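Local atomic coordinates of 5-carboxymethyl-2-hydroxymuconate semialdehyde dehydrogenase (Thermus thermophilus, PDB entry 2D4E), a protein that probably oxidises 5-carboxymethyl-2-hydroxymuconate semialdehyde to the corresponding acid with NAD, as a member of the aldehyde dehydrogenase family. Residues 6-11 with 116-121; 36-41 with 57-62; 48-53 with 389-394. All coordinates share one frame; numbering follows the deposited sequence.

Contact 1: 6-11 with 116-121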
# COMPACT_ATOMS: atom_id res chain seq x y z
N ARG C 6 44.96 19.79 -7.54
CA ARG C 6 43.54 19.49 -7.50
C ARG C 6 43.21 18.77 -6.20
O ARG C 6 43.99 17.95 -5.72
CB ARG C 6 43.14 18.60 -8.69
CG ARG C 6 43.67 19.07 -10.04
CD ARG C 6 43.10 18.23 -11.18
NE ARG C 6 41.69 18.54 -11.41
CZ ARG C 6 41.25 19.64 -12.01
NH1 ARG C 6 42.11 20.54 -12.46
NH2 ARG C 6 39.95 19.84 -12.17
N VAL C 7 42.05 19.08 -5.63
CA VAL C 7 41.60 18.44 -4.40
C VAL C 7 40.15 18.06 -4.64
O VAL C 7 39.33 18.92 -5.00
CB VAL C 7 41.70 19.41 -3.20
CG1 VAL C 7 41.22 18.71 -1.92
CG2 VAL C 7 43.14 19.88 -3.03
N ALA C 8 39.84 16.79 -4.45
CA ALA C 8 38.49 16.28 -4.67
C ALA C 8 38.08 16.53 -6.13
O ALA C 8 36.91 16.75 -6.44
CB ALA C 8 37.50 16.96 -3.72
N GLY C 9 39.07 16.51 -7.02
CA GLY C 9 38.81 16.74 -8.43
C GLY C 9 38.60 18.20 -8.78
O GLY C 9 38.24 18.53 -9.92
N ILE C 10 38.82 19.09 -7.81
CA ILE C 10 38.65 20.52 -8.04
C ILE C 10 40.01 21.22 -8.16
O ILE C 10 40.90 21.01 -7.33
CB ILE C 10 37.84 21.15 -6.88
CG1 ILE C 10 36.50 20.43 -6.74
CG2 ILE C 10 37.61 22.63 -7.15
CD1 ILE C 10 35.69 20.86 -5.53
N SER C 11 40.17 22.04 -9.19
CA SER C 11 41.44 22.74 -9.41
C SER C 11 41.67 23.78 -8.33
O SER C 11 40.73 24.41 -7.85
CB SER C 11 41.45 23.41 -10.78
OG SER C 11 40.58 24.53 -10.80
N GLN C 116 34.06 21.51 6.68
CA GLN C 116 34.19 20.07 6.44
C GLN C 116 35.24 19.84 5.35
O GLN C 116 35.48 20.71 4.52
CB GLN C 116 32.85 19.46 6.00
CG GLN C 116 31.73 19.50 7.05
CD GLN C 116 32.08 18.76 8.34
OE1 GLN C 116 32.76 17.74 8.32
NE2 GLN C 116 31.58 19.27 9.46
N VAL C 117 35.87 18.67 5.36
CA VAL C 117 36.89 18.37 4.35
C VAL C 117 36.26 18.40 2.96
O VAL C 117 35.18 17.85 2.74
CB VAL C 117 37.54 17.00 4.60
CG1 VAL C 117 38.25 17.00 5.95
CG2 VAL C 117 36.50 15.91 4.57
N LEU C 118 36.95 19.05 2.03
CA LEU C 118 36.44 19.22 0.67
C LEU C 118 35.85 17.99 -0.01
O LEU C 118 34.75 18.07 -0.55
CB LEU C 118 37.52 19.84 -0.23
CG LEU C 118 37.04 20.35 -1.59
CD1 LEU C 118 35.89 21.35 -1.42
CD2 LEU C 118 38.21 21.00 -2.34
N ARG C 119 36.55 16.87 0.01
CA ARG C 119 36.02 15.67 -0.64
C ARG C 119 34.67 15.23 -0.07
O ARG C 119 33.78 14.78 -0.80
CB ARG C 119 37.02 14.51 -0.57
CG ARG C 119 37.32 14.00 0.84
CD ARG C 119 38.33 12.85 0.79
NE ARG C 119 38.64 12.34 2.12
CZ ARG C 119 39.39 12.98 3.02
NH1 ARG C 119 39.92 14.16 2.73
NH2 ARG C 119 39.61 12.43 4.20
N ILE C 120 34.50 15.36 1.25
CA ILE C 120 33.24 14.98 1.87
C ILE C 120 32.14 15.95 1.42
O ILE C 120 31.03 15.54 1.13
CB ILE C 120 33.36 14.96 3.41
CG1 ILE C 120 34.32 13.85 3.83
CG2 ILE C 120 32.00 14.72 4.04
CD1 ILE C 120 33.94 12.46 3.36
N VAL C 121 32.47 17.23 1.36
CA VAL C 121 31.49 18.22 0.93
C VAL C 121 31.13 17.98 -0.53
O VAL C 121 29.99 18.17 -0.94
CB VAL C 121 32.02 19.67 1.07
CG1 VAL C 121 30.94 20.65 0.62
CG2 VAL C 121 32.42 19.95 2.53
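Ala8 and Arg119 bring the two backbones closest, with their CA atoms 4.8 Å apart. Ala8 sits in a tight turn. Arg119 lies in the first turn of helix 118-136, which has Val117 as its N-cap. No hydrogen bond joins 6-11 to 116-121; the side chains meet through methyl and methylene groups. The methyl of Ala8 points to the helix, and its CB lies 3.7 Å from Arg119 CA. Leu118 has the largest share of the contact. Its chi1 of -167° swings CG away from the backbone N and carries the two methyls toward Val7 and Ile10, with CG itself 4.0 Å from Ala8 CB. Leu118 CD2 meets Val7 CG1 at 3.8 Å and Ile10 CD1 at 4.1 Å. The same methyl lies 3.6 Å from Val7 O. An alanine here is likely to leave a gap beside Val7 and Ile10, with 6-11 resting on the helix mainly through Ala8.

Segment 6-11 is a beta hairpin with a two-residue loop, Ala8-Gly9, between strands 6-7 and 10-11. Val7 and Ile10 pair in both directions, Val7 N to Ile10 O at 2.8 Å and Ile10 N to Val7 O at 2.9 Å. The turn is type I', and both Ala8 and Gly9 have positive phi. Arg6 NH2 adds a hydrogen bond to Gly9 O from above the carbonyl plane. Leu118 also touches Ile15 of helix 12-24 and Cys111 of helix 103-114, so the hairpin and three helices meet around it. Arg119 offers its CB to Ala8 CB, but its extended chain then leads away from the hairpin, and NH2 bonds to Thr342 O.

Contact 2: 36-41 with 57-62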
# COMPACT_ATOMS: atom_id res chain seq x y z
N VAL C 36 17.90 40.48 -3.48
CA VAL C 36 17.79 41.79 -2.86
C VAL C 36 18.39 41.81 -1.47
O VAL C 36 18.45 40.78 -0.79
CB VAL C 36 16.31 42.24 -2.74
CG1 VAL C 36 15.64 42.25 -4.11
CG2 VAL C 36 15.57 41.32 -1.77
N PRO C 37 18.84 42.99 -1.01
CA PRO C 37 19.42 43.15 0.31
C PRO C 37 18.28 43.41 1.28
O PRO C 37 17.12 43.47 0.87
CB PRO C 37 20.29 44.38 0.15
CG PRO C 37 19.42 45.24 -0.72
CD PRO C 37 18.94 44.25 -1.78
N SER C 38 18.60 43.55 2.56
CA SER C 38 17.56 43.85 3.54
C SER C 38 17.24 45.32 3.33
O SER C 38 18.09 46.08 2.84
CB SER C 38 18.09 43.62 4.95
OG SER C 38 18.52 42.28 5.10
N GLU C 39 16.03 45.74 3.67
CA GLU C 39 15.65 47.14 3.49
C GLU C 39 16.53 48.05 4.34
O GLU C 39 16.77 49.20 3.98
CB GLU C 39 14.17 47.35 3.83
CG GLU C 39 13.23 46.57 2.92
CD GLU C 39 11.76 46.78 3.25
OE1 GLU C 39 10.92 46.04 2.69
OE2 GLU C 39 11.44 47.69 4.05
N SER C 40 17.01 47.53 5.47
CA SER C 40 17.86 48.31 6.37
C SER C 40 19.29 48.40 5.85
O SER C 40 20.08 49.21 6.34
CB SER C 40 17.87 47.66 7.76
OG SER C 40 18.64 46.47 7.76
N GLY C 41 19.63 47.58 4.86
CA GLY C 41 20.97 47.58 4.31
C GLY C 41 21.96 46.84 5.19
O GLY C 41 23.12 46.65 4.83
N VAL C 57 29.97 38.55 3.72
CA VAL C 57 28.81 38.96 4.49
C VAL C 57 27.50 38.55 3.82
O VAL C 57 27.46 38.32 2.62
CB VAL C 57 28.81 40.50 4.70
CG1 VAL C 57 30.12 40.94 5.36
CG2 VAL C 57 28.63 41.22 3.37
N ALA C 58 26.45 38.44 4.62
CA ALA C 58 25.14 38.07 4.11
C ALA C 58 24.11 39.07 4.63
O ALA C 58 24.24 39.57 5.75
CB ALA C 58 24.78 36.66 4.57
N ALA C 59 23.10 39.37 3.82
CA ALA C 59 22.05 40.31 4.20
C ALA C 59 21.37 39.87 5.50
O ALA C 59 21.03 38.69 5.67
CB ALA C 59 21.02 40.43 3.09
N ARG C 60 21.17 40.81 6.41
CA ARG C 60 20.54 40.51 7.69
C ARG C 60 19.03 40.71 7.59
O ARG C 60 18.53 41.80 7.84
CB ARG C 60 21.12 41.40 8.79
CG ARG C 60 20.62 41.08 10.18
CD ARG C 60 21.42 41.83 11.23
NE ARG C 60 20.93 41.59 12.58
CZ ARG C 60 21.51 42.05 13.68
NH1 ARG C 60 22.61 42.78 13.59
NH2 ARG C 60 20.99 41.79 14.87
N GLY C 61 18.33 39.64 7.22
CA GLY C 61 16.89 39.71 7.07
C GLY C 61 16.08 39.76 8.35
O GLY C 61 16.47 39.19 9.37
N GLY C 62 14.95 40.46 8.29
CA GLY C 62 14.08 40.59 9.44
C GLY C 62 12.62 40.40 9.05
O GLY C 62 12.33 39.86 7.98
O HOH W 1 17.27 44.15 9.14
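The peptide carbonyl of Arg60 is met on one face by the hydroxyl of Ser38. Ser38 OG donates to Arg60 O at 2.8 Å, but from almost straight above the carbonyl plane, 82° out of it. The C=O...donor angle is 87°. The hydroxyl therefore lies over the C=O group itself, with Ser38 OG 3.0 Å from Arg60 C, and does not use an oxygen lone pair. Gly61 N is 3.4 Å from Ser38 OG, at an angle too poor for a bond.

The CB of Ser38 points to 57-62, and chi1 of -58°, with OG anti to the carbonyl carbon, sets the hydroxyl over Arg60 O, just past the end of the strand. The hydroxyl has a second partner in His29 NE2. Arg60 O also has a second one. Water 1 donates to it at 3.0 Å and is hydrogen-bonded to Ser40 OG, also at 3.0 Å. Two serines of one turn thus reach the same carbonyl, one directly and one through water.

The rest is van der Waals contact. Ala59 CB lies 3.7 Å from Ser38 OG and 4.2 Å from Pro37 CA, where the chain enters the turn. The extended chain of Arg60 leads away, and NH2 forms a salt bridge with Glu231.

Ser38 to Gly41 is a type I beta turn joining strands 34-36 and 43-48. It packs where strand 53-59 gives way to helix 63-80. Glu65 of that helix ties the segments together, OE1 accepting from Glu39 N and OE2 from Gly62 N, the latter as in one half of a capping box.

Contact 3: 48-53 with 389-394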
# COMPACT_ATOMS: atom_id res chain seq x y z
N ASP C 48 35.46 31.87 8.42
CA ASP C 48 36.05 30.69 7.81
C ASP C 48 36.56 29.96 9.05
O ASP C 48 37.52 30.38 9.67
CB ASP C 48 37.21 31.10 6.90
CG ASP C 48 38.05 29.93 6.42
OD1 ASP C 48 38.84 30.12 5.47
OD2 ASP C 48 37.94 28.82 6.99
N PRO C 49 35.89 28.85 9.44
CA PRO C 49 36.27 28.08 10.62
C PRO C 49 37.73 27.63 10.71
O PRO C 49 38.20 27.28 11.79
CB PRO C 49 35.29 26.91 10.60
CG PRO C 49 34.99 26.74 9.14
CD PRO C 49 34.84 28.16 8.68
N ALA C 50 38.43 27.66 9.59
CA ALA C 50 39.83 27.26 9.57
C ALA C 50 40.76 28.37 10.05
O ALA C 50 41.87 28.10 10.51
CB ALA C 50 40.23 26.82 8.17
N THR C 51 40.32 29.62 9.95
CA THR C 51 41.15 30.75 10.35
C THR C 51 40.41 31.82 11.16
O THR C 51 41.03 32.73 11.71
CB THR C 51 41.73 31.45 9.12
OG1 THR C 51 40.65 31.96 8.33
CG2 THR C 51 42.54 30.47 8.27
N ASN C 52 39.09 31.69 11.21
CA ASN C 52 38.26 32.65 11.91
C ASN C 52 38.34 34.04 11.29
O ASN C 52 38.06 35.04 11.95
CB ASN C 52 38.61 32.69 13.40
CG ASN C 52 38.08 31.48 14.15
OD1 ASN C 52 36.95 31.04 13.91
ND2 ASN C 52 38.88 30.93 15.05
N GLU C 53 38.72 34.08 10.02
CA GLU C 53 38.79 35.33 9.28
C GLU C 53 37.42 35.46 8.62
O GLU C 53 36.74 34.46 8.39
CB GLU C 53 39.83 35.26 8.16
CG GLU C 53 41.22 34.82 8.58
CD GLU C 53 42.07 35.94 9.13
OE1 GLU C 53 43.31 35.84 9.02
OE2 GLU C 53 41.49 36.91 9.67
N GLY C 389 42.38 28.47 14.01
CA GLY C 389 41.12 27.85 13.66
C GLY C 389 40.44 27.23 14.87
O GLY C 389 40.98 27.24 15.97
N ASN C 390 39.25 26.67 14.67
CA ASN C 390 38.51 26.05 15.77
C ASN C 390 38.72 24.53 15.79
O ASN C 390 37.76 23.77 15.77
CB ASN C 390 37.03 26.36 15.61
CG ASN C 390 36.77 27.83 15.36
OD1 ASN C 390 37.16 28.67 16.16
ND2 ASN C 390 36.12 28.14 14.25
N TYR C 391 39.98 24.11 15.86
CA TYR C 391 40.31 22.69 15.86
C TYR C 391 40.30 22.01 17.23
O TYR C 391 40.93 22.47 18.18
CB TYR C 391 41.68 22.46 15.22
CG TYR C 391 41.77 22.89 13.76
CD1 TYR C 391 42.09 24.21 13.41
CD2 TYR C 391 41.54 21.97 12.74
CE1 TYR C 391 42.19 24.60 12.07
CE2 TYR C 391 41.64 22.35 11.40
CZ TYR C 391 41.96 23.66 11.07
OH TYR C 391 42.03 24.02 9.74
N LEU C 392 39.57 20.90 17.30
CA LEU C 392 39.48 20.13 18.53
C LEU C 392 40.03 18.74 18.24
O LEU C 392 39.74 18.16 17.19
CB LEU C 392 38.04 20.01 19.01
CG LEU C 392 37.92 19.23 20.33
CD1 LEU C 392 38.45 20.09 21.48
CD2 LEU C 392 36.47 18.83 20.59
N LEU C 393 40.82 18.21 19.16
CA LEU C 393 41.37 16.88 18.99
C LEU C 393 40.27 15.84 19.19
O LEU C 393 39.40 15.99 20.05
CB LEU C 393 42.49 16.63 20.00
CG LEU C 393 43.80 17.40 19.89
CD1 LEU C 393 44.62 17.17 21.15
CD2 LEU C 393 44.57 16.94 18.65
N PRO C 394 40.27 14.78 18.36
CA PRO C 394 39.24 13.75 18.55
C PRO C 394 39.37 13.33 20.01
O PRO C 394 40.47 13.08 20.50
CB PRO C 394 39.68 12.68 17.56
CG PRO C 394 40.17 13.51 16.40
CD PRO C 394 41.00 14.58 17.09
O HOH W 2 43.95 25.86 9.70
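Asn52 and Asn390 join their side-chain amides across the contact. Asn52 belongs to the turn of the beta hairpin formed by strands 43-48 and 53-59. That turn begins with an Asx turn, in which Asp48 OD2 accepts from Ala50 N. Segment 389-394 lies in the loop between strands 369-372 and 395-398, at one border of the seven-stranded mixed sheet. The contact thus ties the N-terminal hairpin to that sheet.

Three hydrogen bonds cross the contact. Asn390 N donates to Pro49 O at 3.1 Å, nearly in line with the C=O bond. The amides exchange two more. Asn390 ND2 reaches Asn52 OD1 at 3.0 Å, and Asn52 ND2 reaches Asn390 OD1 at 3.0 Å. Their planes are 51° apart, so the pair is twisted. Asn390 OD1 lies in the amide plane of Asn52, yet Asn52 ND2 stands above the carbonyl plane of Asn390. Asn390 ND2 has a further acceptor in Leu347 O, which helps fix the rotation of its amide.

Close packing involves Gly389. Its CA lies 3.2 Å from Ala50 O, where a side chain would meet that oxygen.

Tyr391 turns a ring edge to Ala50 O and its OH to Ala50 CB. Water 2 bridges the two residues, 3.2 Å from Ala50 O and 2.7 Å from Tyr391 OH.

How the contacts relate
Contacts 2 and 3 share the hairpin of strands 43-48 and 53-59. Contact 3 holds its turn, and contact 2 lies at the far end of strand 53-59, with centres 27 Å apart. Contact 1 comes nearer to contact 3, with nearest atoms about 6 Å apart. Pro337 is common to these two: Leu118 makes a backbone hydrogen bond with it, and Tyr391 touches it. Residues that bind sodium include Ser46 and Leu47, just before 48-53, and Asp113, shortly before 116-121, so contacts 3 and 1 both adjoin sodium-binding residues in sequence. The Pro49 side chain is about 4 Å from a bound sodium ion, that of Leu118 about 14 Å. Gly61 of contact 2 lies about 11 Å from NAD.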